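Local atomic coordinates of bifunctional GH43-CE protein (PDB entry 6MLY), a protein that probably cleaves xylose units from xylan through a family 43 glycoside hydrolase domain and also carries a carbohydrate esterase domain. Residues M35-D40 against L254-D259; M49-G54 against V331-H336; K349-L354 against D504-K509; N368-R373 against F489-Y494. One frame throughout, in Å; residues are numbered along the deposited sequence.

Interaction 1 of 4, residues M35-D40 against L254-D259; sequences MLRVGD and LVDTPD
The seam between the first and last blades of the five-bladed beta-propeller characteristic of family 43 is bridged here by Arg37, which reaches from residues 35-40 to Asp256 and Pro258 in 254-259. The two segments run almost parallel, 6° apart, but their closest CA atoms, in Asp40 and Pro258, are still 6.9 Å apart, so side chains rather than paired backbones make the join. The Arg37 side chain leaves the strand with CG anti to the backbone N (chi1 -178°) and bends at chi3, which brings the guanidinium round to a salt bridge with the Asp256 carboxylate. Arg37 NH2 gives a nearly straight bond to Asp256 OD2, 3.1 Å long at 170°, leaving within the guanidinium plane but meeting the oxygen from above the carboxylate plane. Arg37 NE adds weak bonds to Asp256 OD1 and Asp256 O. On its own segment, Arg37 NH1 bonds in plane to a lone pair of Gly39 O at 2.7 Å, which limits rotation of the group. Thr257 C and Pro258 N lie over one guanidinium face, near its rim, and Arg37 CD touches Pro258 CD at 3.7 Å. Deeper in, Met35 SD rests on Val255 CG1 at 3.8 Å. Tyr42 packs against Arg37, Val255 and Pro258 alike, while Tyr265 touches Val255 and bonds Met35 N through its hydroxyl, so strands 41-45 and 262-269 both bring a tyrosine to this contact.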
# COMPACT_ATOMS: atom_id res chain seq x y z
N MET A 35 -21.58 19.81 -9.33
CA MET A 35 -22.30 19.05 -10.34
C MET A 35 -23.44 19.90 -10.93
O MET A 35 -24.01 20.78 -10.27
CB MET A 35 -22.88 17.78 -9.73
CG MET A 35 -23.24 16.70 -10.74
SD MET A 35 -23.71 15.14 -9.93
CE MET A 35 -22.10 14.55 -9.44
N LEU A 36 -23.76 19.63 -12.20
CA LEU A 36 -24.96 20.17 -12.81
C LEU A 36 -25.39 19.27 -13.96
O LEU A 36 -24.63 18.39 -14.42
CB LEU A 36 -24.73 21.62 -13.27
CG LEU A 36 -23.60 21.87 -14.26
CD1 LEU A 36 -23.95 21.37 -15.66
CD2 LEU A 36 -23.26 23.35 -14.32
N ARG A 37 -26.64 19.49 -14.38
CA ARG A 37 -27.27 18.83 -15.50
C ARG A 37 -27.50 19.86 -16.60
O ARG A 37 -27.69 21.03 -16.32
CB ARG A 37 -28.60 18.21 -15.06
CG ARG A 37 -29.33 17.46 -16.16
CD ARG A 37 -30.42 16.56 -15.61
NE ARG A 37 -31.57 17.32 -15.14
CZ ARG A 37 -32.44 17.91 -15.95
NH1 ARG A 37 -32.32 17.76 -17.25
NH2 ARG A 37 -33.40 18.67 -15.45
N VAL A 38 -27.45 19.41 -17.86
CA VAL A 38 -27.81 20.22 -19.01
C VAL A 38 -28.43 19.28 -20.04
O VAL A 38 -27.73 18.68 -20.86
CB VAL A 38 -26.61 20.99 -19.60
CG1 VAL A 38 -27.06 22.00 -20.65
CG2 VAL A 38 -25.76 21.67 -18.54
N GLY A 39 -29.75 19.12 -19.96
CA GLY A 39 -30.48 18.24 -20.82
C GLY A 39 -30.39 16.82 -20.31
O GLY A 39 -30.87 16.53 -19.21
N ASP A 40 -29.74 15.96 -21.11
CA ASP A 40 -29.55 14.53 -20.85
C ASP A 40 -28.14 14.28 -20.28
O ASP A 40 -27.84 13.16 -19.84
CB ASP A 40 -29.78 13.71 -22.13
CG ASP A 40 -31.24 13.62 -22.55
OD1 ASP A 40 -31.57 14.10 -23.66
OD2 ASP A 40 -32.04 13.06 -21.77
N LEU A 254 -27.41 19.57 -4.69
CA LEU A 254 -28.50 18.84 -5.33
C LEU A 254 -28.22 18.69 -6.83
O LEU A 254 -27.60 19.55 -7.44
CB LEU A 254 -29.81 19.59 -5.12
CG LEU A 254 -30.36 19.57 -3.69
CD1 LEU A 254 -31.53 20.53 -3.55
CD2 LEU A 254 -30.77 18.16 -3.29
N VAL A 255 -28.70 17.58 -7.40
CA VAL A 255 -28.82 17.40 -8.84
C VAL A 255 -30.09 16.58 -9.10
O VAL A 255 -30.39 15.65 -8.35
CB VAL A 255 -27.60 16.71 -9.46
CG1 VAL A 255 -27.28 15.38 -8.78
CG2 VAL A 255 -27.77 16.52 -10.96
N ASP A 256 -30.79 16.93 -10.17
CA ASP A 256 -32.05 16.32 -10.54
C ASP A 256 -31.84 15.52 -11.82
O ASP A 256 -30.83 15.70 -12.50
CB ASP A 256 -33.16 17.37 -10.68
CG ASP A 256 -32.94 18.38 -11.80
OD1 ASP A 256 -31.77 18.72 -12.09
OD2 ASP A 256 -33.96 18.85 -12.36
N THR A 257 -32.79 14.63 -12.12
CA THR A 257 -32.81 13.86 -13.36
C THR A 257 -33.92 14.41 -14.25
O THR A 257 -34.90 14.95 -13.74
CB THR A 257 -33.02 12.36 -13.08
OG1 THR A 257 -34.31 12.18 -12.48
CG2 THR A 257 -31.96 11.77 -12.17
N PRO A 258 -33.83 14.27 -15.59
CA PRO A 258 -34.88 14.75 -16.49
C PRO A 258 -36.30 14.28 -16.12
O PRO A 258 -37.26 15.01 -16.36
CB PRO A 258 -34.47 14.22 -17.88
CG PRO A 258 -33.34 13.24 -17.63
CD PRO A 258 -32.70 13.67 -16.32
N ASP A 259 -36.41 13.09 -15.53
CA ASP A 259 -37.71 12.51 -15.14
C ASP A 259 -38.10 12.97 -13.73
O ASP A 259 -39.20 12.65 -13.27
CB ASP A 259 -37.70 10.99 -15.25
CG ASP A 259 -36.75 10.31 -14.28
OD1 ASP A 259 -35.53 10.36 -14.54
OD2 ASP A 259 -37.24 9.76 -13.28

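Interaction 2 of 4, residues M49-G54 against V331-H336; sequences MHMSPG and VWQWNH
Met51 and Ser52 of the hydrolase domain pair with Asn335 and Trp334 of the concanavalin A-like domain that follows, a short antiparallel joint that carries a beta-sheet across a domain boundary. The tight part is the hydrogen-bonded pair of Ser52 and Trp334: Ser52 N bonds Trp334 O at 3.1 Å, and Trp334 N returns a bond to Ser52 O at 2.7 Å. On the face shared with Asn335, the Met51 chain bends at chi2 and chi3, folding its CE back over Trp334 O, while the Met51 and Gln333 side chains cross at about a right angle, with Gln333 OE1 against Met51 CB. The loose side is at partly exposed Pro53, behind a cis peptide, whose ring comes no nearer than 4.1 Å, from Pro53 CD to Trp332 O. The histidine end is buried, yet its His336 N to His50 O bond is weak and the two rings, 26° from parallel, barely overlap; His336 CE1 instead meets His50 CB at 3.8 Å. His336 ND1 donates to Asn335 OD1 at 3.1 Å, and its NE2 pairs with Thr90 N. A leucine in place of His336 would probably leave Asn335 OD1 and Thr90 N without these partners. Tyr91 stands edge-to-face with both histidines and bonds Asn335 ND2 through its hydroxyl, and strand 333-335 continues the sheet into strand 370-373, with strand 51-52 at its outer edge.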
# COMPACT_ATOMS: atom_id res chain seq x y z
N MET A 49 -5.97 19.96 -6.40
CA MET A 49 -5.02 20.78 -5.65
C MET A 49 -3.78 21.07 -6.51
O MET A 49 -3.87 21.81 -7.49
CB MET A 49 -4.63 20.08 -4.34
CG MET A 49 -5.76 20.03 -3.33
SD MET A 49 -5.59 18.67 -2.15
CE MET A 49 -7.23 18.67 -1.43
N HIS A 50 -2.66 20.40 -6.18
CA HIS A 50 -1.33 20.77 -6.66
C HIS A 50 -0.98 20.04 -7.96
O HIS A 50 0.14 20.17 -8.44
CB HIS A 50 -0.29 20.50 -5.58
CG HIS A 50 -0.31 19.09 -5.10
ND1 HIS A 50 -0.90 18.73 -3.91
CD2 HIS A 50 0.12 17.94 -5.67
CE1 HIS A 50 -0.81 17.43 -3.75
NE2 HIS A 50 -0.19 16.92 -4.82
N MET A 51 -1.92 19.27 -8.52
CA MET A 51 -1.71 18.57 -9.78
C MET A 51 -1.82 19.55 -10.96
O MET A 51 -2.47 20.58 -10.87
CB MET A 51 -2.72 17.44 -9.98
CG MET A 51 -2.74 16.42 -8.86
SD MET A 51 -1.11 15.71 -8.46
CE MET A 51 -0.97 14.48 -9.76
N SER A 52 -1.18 19.16 -12.07
CA SER A 52 -1.15 19.91 -13.31
C SER A 52 -1.37 18.93 -14.47
O SER A 52 -0.56 18.02 -14.65
CB SER A 52 0.16 20.64 -13.44
OG SER A 52 0.42 21.03 -14.78
N PRO A 53 -2.45 19.11 -15.25
CA PRO A 53 -3.40 20.22 -15.18
C PRO A 53 -4.36 20.17 -13.98
O PRO A 53 -4.36 19.18 -13.22
CB PRO A 53 -4.20 20.10 -16.49
CG PRO A 53 -4.19 18.62 -16.77
CD PRO A 53 -2.81 18.19 -16.34
N GLY A 54 -5.15 21.25 -13.83
CA GLY A 54 -5.99 21.52 -12.65
C GLY A 54 -7.48 21.60 -12.97
O GLY A 54 -7.86 21.80 -14.12
N VAL A 331 -6.58 11.30 -18.15
CA VAL A 331 -6.37 10.50 -16.93
C VAL A 331 -5.04 10.88 -16.26
O VAL A 331 -4.88 10.69 -15.05
CB VAL A 331 -6.43 8.99 -17.21
CG1 VAL A 331 -7.80 8.54 -17.71
CG2 VAL A 331 -5.34 8.54 -18.16
N TRP A 332 -4.10 11.41 -17.06
CA TRP A 332 -2.77 11.82 -16.60
C TRP A 332 -2.81 13.24 -16.03
O TRP A 332 -3.42 14.14 -16.62
CB TRP A 332 -1.75 11.74 -17.74
CG TRP A 332 -1.40 10.35 -18.17
CD1 TRP A 332 -1.67 9.77 -19.38
CD2 TRP A 332 -0.68 9.36 -17.42
NE1 TRP A 332 -1.17 8.50 -19.43
CE2 TRP A 332 -0.56 8.22 -18.24
CE3 TRP A 332 -0.13 9.32 -16.13
CZ2 TRP A 332 0.09 7.06 -17.81
CZ3 TRP A 332 0.52 8.18 -15.71
CH2 TRP A 332 0.62 7.06 -16.54
N GLN A 333 -2.15 13.41 -14.87
CA GLN A 333 -1.84 14.72 -14.28
C GLN A 333 -0.44 14.62 -13.63
O GLN A 333 -0.16 13.66 -12.93
CB GLN A 333 -2.88 15.14 -13.23
CG GLN A 333 -4.33 14.84 -13.58
CD GLN A 333 -5.30 15.36 -12.55
OE1 GLN A 333 -4.96 16.18 -11.71
NE2 GLN A 333 -6.54 14.88 -12.60
N TRP A 334 0.40 15.63 -13.87
CA TRP A 334 1.73 15.73 -13.26
C TRP A 334 1.60 16.17 -11.79
O TRP A 334 0.59 16.71 -11.38
CB TRP A 334 2.62 16.72 -14.02
CG TRP A 334 2.76 16.45 -15.48
CD1 TRP A 334 1.99 16.95 -16.49
CD2 TRP A 334 3.77 15.64 -16.12
NE1 TRP A 334 2.44 16.50 -17.70
CE2 TRP A 334 3.53 15.69 -17.51
CE3 TRP A 334 4.84 14.88 -15.65
CZ2 TRP A 334 4.32 15.01 -18.42
CZ3 TRP A 334 5.62 14.20 -16.56
CH2 TRP A 334 5.36 14.26 -17.93
N ASN A 335 2.66 15.92 -11.02
CA ASN A 335 2.83 16.46 -9.68
C ASN A 335 3.51 17.83 -9.81
O ASN A 335 4.69 17.90 -10.20
CB ASN A 335 3.66 15.52 -8.80
CG ASN A 335 4.01 16.10 -7.45
OD1 ASN A 335 3.22 16.84 -6.85
ND2 ASN A 335 5.19 15.76 -6.94
N HIS A 336 2.77 18.90 -9.49
CA HIS A 336 3.23 20.28 -9.65
C HIS A 336 3.49 20.55 -11.14
O HIS A 336 3.21 19.70 -11.98
CB HIS A 336 4.45 20.55 -8.76
CG HIS A 336 4.13 20.84 -7.33
ND1 HIS A 336 3.62 19.89 -6.48
CD2 HIS A 336 4.30 21.96 -6.60
CE1 HIS A 336 3.45 20.42 -5.28
NE2 HIS A 336 3.86 21.69 -5.33

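Interaction 3 of 4, residues K349-L354 against D504-K509; sequences KGYLRL and DFDYFK
Tyr351 lays its ring against the side chain of Asp506, whose OD1 sits over the ring centre, 3.7 Å above the plane. The carboxylate is turned only 22° from the ring, and the flank of the tyrosine is closer still, Tyr351 CE2 touching Asp506 CB at 3.6 Å. This overlap lies just beyond a regular antiparallel pairing. Leu352 and Phe505 form the hydrogen-bonded pair, Leu352 N to Phe505 O at 2.8 Å and Phe505 N to Leu352 O at 2.7 Å. Next along, Arg353 and Asp504 are a non-hydrogen-bonded pair whose side chains lie alongside each other, pointing the same way, and form a salt bridge. Arg353 CG is anti to the backbone N (chi1 178°), and a bend at chi3 sets the guanidinium within 5° of parallel to the carboxylate. Arg353 NE bonds Asp504 OD1 on its syn side at 2.7 Å, with NH2 to OD2 a weak second link. The sandwich interior takes the opposite face, where Leu354 CD1 reaches Phe505 CE2 at 3.6 Å and Leu352 packs on Leu370 and Leu491 of the facing sheet. Shrinking Tyr351 to a serine would probably uncover this side of Asp506 and deprive Arg348 of its cation-pi partner. Arg348 also forms a salt bridge with Asp504 OD2, so two arginines share one carboxylate; their charges would be expected to keep Asp504 ionised, whereas Gly350 O, close to Asp506 OD1 without a bond, would probably be mildly unfavourable for a charge there.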
# COMPACT_ATOMS: atom_id res chain seq x y z
N LYS A 349 9.53 6.08 -30.38
CA LYS A 349 8.13 5.86 -30.75
C LYS A 349 7.60 4.62 -30.03
O LYS A 349 8.17 3.54 -30.15
CB LYS A 349 7.97 5.72 -32.27
CG LYS A 349 6.60 5.24 -32.74
CD LYS A 349 6.04 5.97 -33.95
CE LYS A 349 4.57 6.32 -33.77
NZ LYS A 349 4.03 7.08 -34.92
N GLY A 350 6.51 4.79 -29.28
CA GLY A 350 5.89 3.74 -28.47
C GLY A 350 6.28 3.83 -27.00
O GLY A 350 5.75 3.07 -26.16
N TYR A 351 7.19 4.76 -26.68
CA TYR A 351 7.76 4.92 -25.34
C TYR A 351 7.61 6.37 -24.86
O TYR A 351 7.72 7.33 -25.65
CB TYR A 351 9.24 4.52 -25.35
CG TYR A 351 9.53 3.07 -25.64
CD1 TYR A 351 9.42 2.55 -26.92
CD2 TYR A 351 9.93 2.20 -24.63
CE1 TYR A 351 9.69 1.22 -27.19
CE2 TYR A 351 10.20 0.87 -24.89
CZ TYR A 351 10.09 0.37 -26.17
OH TYR A 351 10.36 -0.94 -26.43
N LEU A 352 7.33 6.52 -23.56
CA LEU A 352 7.45 7.79 -22.83
C LEU A 352 8.88 7.88 -22.27
O LEU A 352 9.35 6.93 -21.63
CB LEU A 352 6.43 7.80 -21.69
CG LEU A 352 6.70 8.80 -20.56
CD1 LEU A 352 6.47 10.23 -21.04
CD2 LEU A 352 5.83 8.51 -19.36
N ARG A 353 9.55 9.01 -22.52
CA ARG A 353 10.94 9.19 -22.09
C ARG A 353 11.03 10.40 -21.15
O ARG A 353 11.05 11.54 -21.61
CB ARG A 353 11.88 9.36 -23.29
CG ARG A 353 13.33 9.61 -22.91
CD ARG A 353 14.27 9.63 -24.10
NE ARG A 353 14.49 8.29 -24.63
CZ ARG A 353 15.42 7.97 -25.53
NH1 ARG A 353 16.21 8.91 -26.03
NH2 ARG A 353 15.55 6.72 -25.92
N LEU A 354 11.13 10.11 -19.85
CA LEU A 354 11.41 11.11 -18.82
C LEU A 354 12.93 11.29 -18.71
O LEU A 354 13.64 10.32 -18.51
CB LEU A 354 10.81 10.66 -17.49
CG LEU A 354 9.35 10.21 -17.54
CD1 LEU A 354 8.89 9.71 -16.18
CD2 LEU A 354 8.45 11.33 -18.03
N ASP A 504 13.16 5.15 -20.36
CA ASP A 504 12.02 4.95 -21.25
C ASP A 504 10.96 4.15 -20.49
O ASP A 504 11.30 3.34 -19.65
CB ASP A 504 12.43 4.26 -22.55
CG ASP A 504 13.59 4.93 -23.27
OD1 ASP A 504 13.77 6.15 -23.07
OD2 ASP A 504 14.30 4.22 -24.01
N PHE A 505 9.68 4.41 -20.80
CA PHE A 505 8.55 3.60 -20.35
C PHE A 505 7.75 3.16 -21.58
O PHE A 505 7.25 4.02 -22.33
CB PHE A 505 7.63 4.40 -19.42
CG PHE A 505 8.24 4.82 -18.11
CD1 PHE A 505 7.90 4.19 -16.92
CD2 PHE A 505 9.14 5.88 -18.05
CE1 PHE A 505 8.44 4.60 -15.72
CE2 PHE A 505 9.69 6.28 -16.84
CZ PHE A 505 9.34 5.64 -15.68
N ASP A 506 7.63 1.84 -21.78
CA ASP A 506 6.91 1.30 -22.94
C ASP A 506 5.40 1.53 -22.75
O ASP A 506 4.71 1.92 -23.70
CB ASP A 506 7.21 -0.18 -23.18
CG ASP A 506 6.65 -0.73 -24.49
OD1 ASP A 506 6.39 0.08 -25.41
OD2 ASP A 506 6.46 -1.96 -24.58
N TYR A 507 4.91 1.28 -21.53
CA TYR A 507 3.50 1.35 -21.21
C TYR A 507 3.29 1.59 -19.71
O TYR A 507 4.19 1.40 -18.89
CB TYR A 507 2.78 0.07 -21.67
CG TYR A 507 3.10 -1.18 -20.89
CD1 TYR A 507 2.46 -1.47 -19.70
CD2 TYR A 507 4.02 -2.10 -21.37
CE1 TYR A 507 2.74 -2.63 -18.99
CE2 TYR A 507 4.31 -3.26 -20.67
CZ TYR A 507 3.67 -3.53 -19.48
OH TYR A 507 3.97 -4.68 -18.79
N PHE A 508 2.08 2.05 -19.37
CA PHE A 508 1.51 1.93 -18.04
C PHE A 508 0.21 1.13 -18.17
O PHE A 508 -0.53 1.31 -19.12
CB PHE A 508 1.26 3.30 -17.40
CG PHE A 508 0.47 3.27 -16.12
CD1 PHE A 508 1.10 3.19 -14.89
CD2 PHE A 508 -0.92 3.32 -16.14
CE1 PHE A 508 0.36 3.16 -13.71
CE2 PHE A 508 -1.65 3.29 -14.97
CZ PHE A 508 -1.01 3.21 -13.75
N LYS A 509 -0.02 0.22 -17.22
CA LYS A 509 -1.18 -0.66 -17.25
C LYS A 509 -1.82 -0.63 -15.86
O LYS A 509 -1.11 -0.70 -14.86
CB LYS A 509 -0.76 -2.08 -17.65
CG LYS A 509 -1.73 -2.80 -18.58
CD LYS A 509 -2.46 -3.95 -17.93
CE LYS A 509 -1.60 -5.18 -17.79
NZ LYS A 509 -2.43 -6.37 -17.46

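Interaction 4 of 4, residues N368-R373 against F489-Y494; sequences NILTQR and FALFNY
The ring of Phe489 meets Arg373 O obliquely, its CD2 at 3.6 Å from that oxygen, while the ring of Phe492 swings away from residues 368-373 altogether. Phe492 CG stands between the backbone N and the carbonyl carbon (chi1 67°), a turn that leaves its CB to touch Ile369 CG1 and sends the ring to Phe363 and Phe395, which it meets edge-to-face. Further along, Phe492 CD2 lies in plane at the edge of the Tyr494 ring. Between the phenylalanines the backbones are joined by two bonds at Leu370 and Leu491, an antiparallel hydrogen-bonded pair: Leu370 N to Leu491 O is 3.0 Å at 164°, and Leu491 N to Leu370 O is 2.8 Å. The Gln372 N to Phe489 O bond is weak by comparison. These strands are neighbours in one sheet of the concanavalin A-like beta-sandwich, and successive side chains alternate between its two faces. Leu370 and Leu491 point inward, their CB atoms 4.2 Å apart, with Leu491 packed on Phe505 and Phe508 of the opposing sheet. Ala490 and Thr371 take the other face, where the Ala490 methyl meets Ile369 CG2 at 3.6 Å, a diagonal contact, since Ile369 stands level with Phe492. The buried polar ends in 368-373 find their partners elsewhere: Thr371 OG1 bonds Gln333 O, Gln372 NE2 bonds Ala315 O, and Arg373 NE reaches across to Asp29 O of the hydrolase domain. On the other side of 489-494, strand 395-401 continues the sheet through backbone bonds from Ala490 to Ser399.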
# COMPACT_ATOMS: atom_id res chain seq x y z
N ASN A 368 8.43 16.22 -12.90
CA ASN A 368 8.00 15.31 -13.96
C ASN A 368 7.67 13.93 -13.38
O ASN A 368 7.93 12.90 -14.01
CB ASN A 368 9.03 15.26 -15.10
CG ASN A 368 9.22 16.62 -15.75
OD1 ASN A 368 9.38 17.62 -15.07
ND2 ASN A 368 9.20 16.65 -17.08
N ILE A 369 7.06 13.92 -12.19
CA ILE A 369 6.40 12.74 -11.67
C ILE A 369 4.98 12.70 -12.27
O ILE A 369 4.18 13.61 -12.03
CB ILE A 369 6.39 12.74 -10.12
CG1 ILE A 369 7.81 12.80 -9.55
CG2 ILE A 369 5.62 11.54 -9.58
CD1 ILE A 369 7.86 12.79 -8.03
N LEU A 370 4.71 11.65 -13.06
CA LEU A 370 3.48 11.48 -13.85
C LEU A 370 2.52 10.55 -13.10
O LEU A 370 2.96 9.53 -12.59
CB LEU A 370 3.88 10.89 -15.21
CG LEU A 370 2.77 10.81 -16.26
CD1 LEU A 370 2.35 12.20 -16.72
CD2 LEU A 370 3.21 9.96 -17.44
N THR A 371 1.23 10.88 -13.04
CA THR A 371 0.31 10.20 -12.11
C THR A 371 -1.09 9.98 -12.69
O THR A 371 -1.58 10.76 -13.50
CB THR A 371 0.16 11.00 -10.81
OG1 THR A 371 -0.74 12.07 -11.08
CG2 THR A 371 1.47 11.53 -10.28
N GLN A 372 -1.72 8.89 -12.22
CA GLN A 372 -3.15 8.65 -12.28
C GLN A 372 -3.63 8.35 -10.85
O GLN A 372 -2.82 8.17 -9.95
CB GLN A 372 -3.50 7.49 -13.21
CG GLN A 372 -3.04 7.70 -14.65
CD GLN A 372 -3.71 6.76 -15.62
OE1 GLN A 372 -4.78 6.21 -15.35
NE2 GLN A 372 -3.10 6.58 -16.78
N ARG A 373 -4.96 8.30 -10.65
CA ARG A 373 -5.55 8.02 -9.34
C ARG A 373 -5.38 6.52 -9.04
O ARG A 373 -5.18 5.72 -9.95
CB ARG A 373 -7.03 8.44 -9.32
CG ARG A 373 -7.26 9.94 -9.44
CD ARG A 373 -8.73 10.31 -9.56
NE ARG A 373 -8.98 11.75 -9.62
CZ ARG A 373 -8.94 12.48 -10.73
NH1 ARG A 373 -8.88 11.90 -11.92
NH2 ARG A 373 -8.95 13.80 -10.66
N PHE A 489 -0.68 6.39 -8.38
CA PHE A 489 0.38 5.76 -9.15
C PHE A 489 1.25 6.87 -9.74
O PHE A 489 0.74 7.94 -10.08
CB PHE A 489 -0.20 4.84 -10.22
CG PHE A 489 -0.95 3.65 -9.67
CD1 PHE A 489 -0.29 2.67 -8.95
CD2 PHE A 489 -2.32 3.52 -9.87
CE1 PHE A 489 -0.98 1.58 -8.44
CE2 PHE A 489 -3.00 2.43 -9.35
CZ PHE A 489 -2.34 1.47 -8.64
N ALA A 490 2.56 6.62 -9.85
CA ALA A 490 3.52 7.65 -10.20
C ALA A 490 4.69 7.04 -10.99
O ALA A 490 5.40 6.18 -10.47
CB ALA A 490 4.01 8.33 -8.94
N LEU A 491 4.85 7.48 -12.25
CA LEU A 491 6.07 7.23 -13.02
C LEU A 491 7.08 8.33 -12.64
O LEU A 491 6.73 9.50 -12.68
CB LEU A 491 5.80 7.26 -14.53
CG LEU A 491 4.63 6.44 -15.07
CD1 LEU A 491 5.00 5.78 -16.39
CD2 LEU A 491 4.14 5.39 -14.09
N PHE A 492 8.31 7.94 -12.28
CA PHE A 492 9.33 8.90 -11.88
C PHE A 492 10.70 8.51 -12.46
O PHE A 492 10.87 7.41 -12.97
CB PHE A 492 9.38 9.03 -10.35
CG PHE A 492 9.85 7.80 -9.61
CD1 PHE A 492 8.96 6.82 -9.21
CD2 PHE A 492 11.19 7.64 -9.29
CE1 PHE A 492 9.40 5.71 -8.51
CE2 PHE A 492 11.63 6.52 -8.60
CZ PHE A 492 10.73 5.55 -8.21
N ASN A 493 11.64 9.46 -12.38
CA ASN A 493 13.01 9.33 -12.84
C ASN A 493 13.77 10.62 -12.51
O ASN A 493 13.62 11.61 -13.21
CB ASN A 493 13.13 9.08 -14.34
CG ASN A 493 14.57 9.01 -14.81
OD1 ASN A 493 15.48 8.78 -14.02
ND2 ASN A 493 14.79 9.22 -16.10
N TYR A 494 14.61 10.59 -11.47
CA TYR A 494 15.32 11.78 -11.03
C TYR A 494 16.75 11.44 -10.61
O TYR A 494 17.04 10.30 -10.29
CB TYR A 494 14.60 12.43 -9.86
CG TYR A 494 14.50 11.59 -8.61
CD1 TYR A 494 15.30 11.85 -7.51
CD2 TYR A 494 13.60 10.54 -8.53
CE1 TYR A 494 15.21 11.10 -6.36
CE2 TYR A 494 13.50 9.77 -7.38
CZ TYR A 494 14.30 10.05 -6.29
OH TYR A 494 14.20 9.31 -5.15

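In the fold
From the N terminus, residues 35-40 open interaction 1 and 49-54 open interaction 2; interaction 1 then closes at 254-259, joining first and last propeller blades, before 331-336 closes interaction 2, so the two loops cross. Their centres are 28 Å apart. Interactions 3 and 4 follow within the beta-sandwich, where the loop from 349-354 to 504-509 encloses the shorter one from 368-373 to 489-494. Interactions 2 and 4 share a sheet, since strands 333-335 and 370-373 are neighbours, whereas interaction 3 belongs to the facing sheet and meets interaction 4 through the core. Interaction 2 thus couples propeller to sandwich, and the other three operate within single domains.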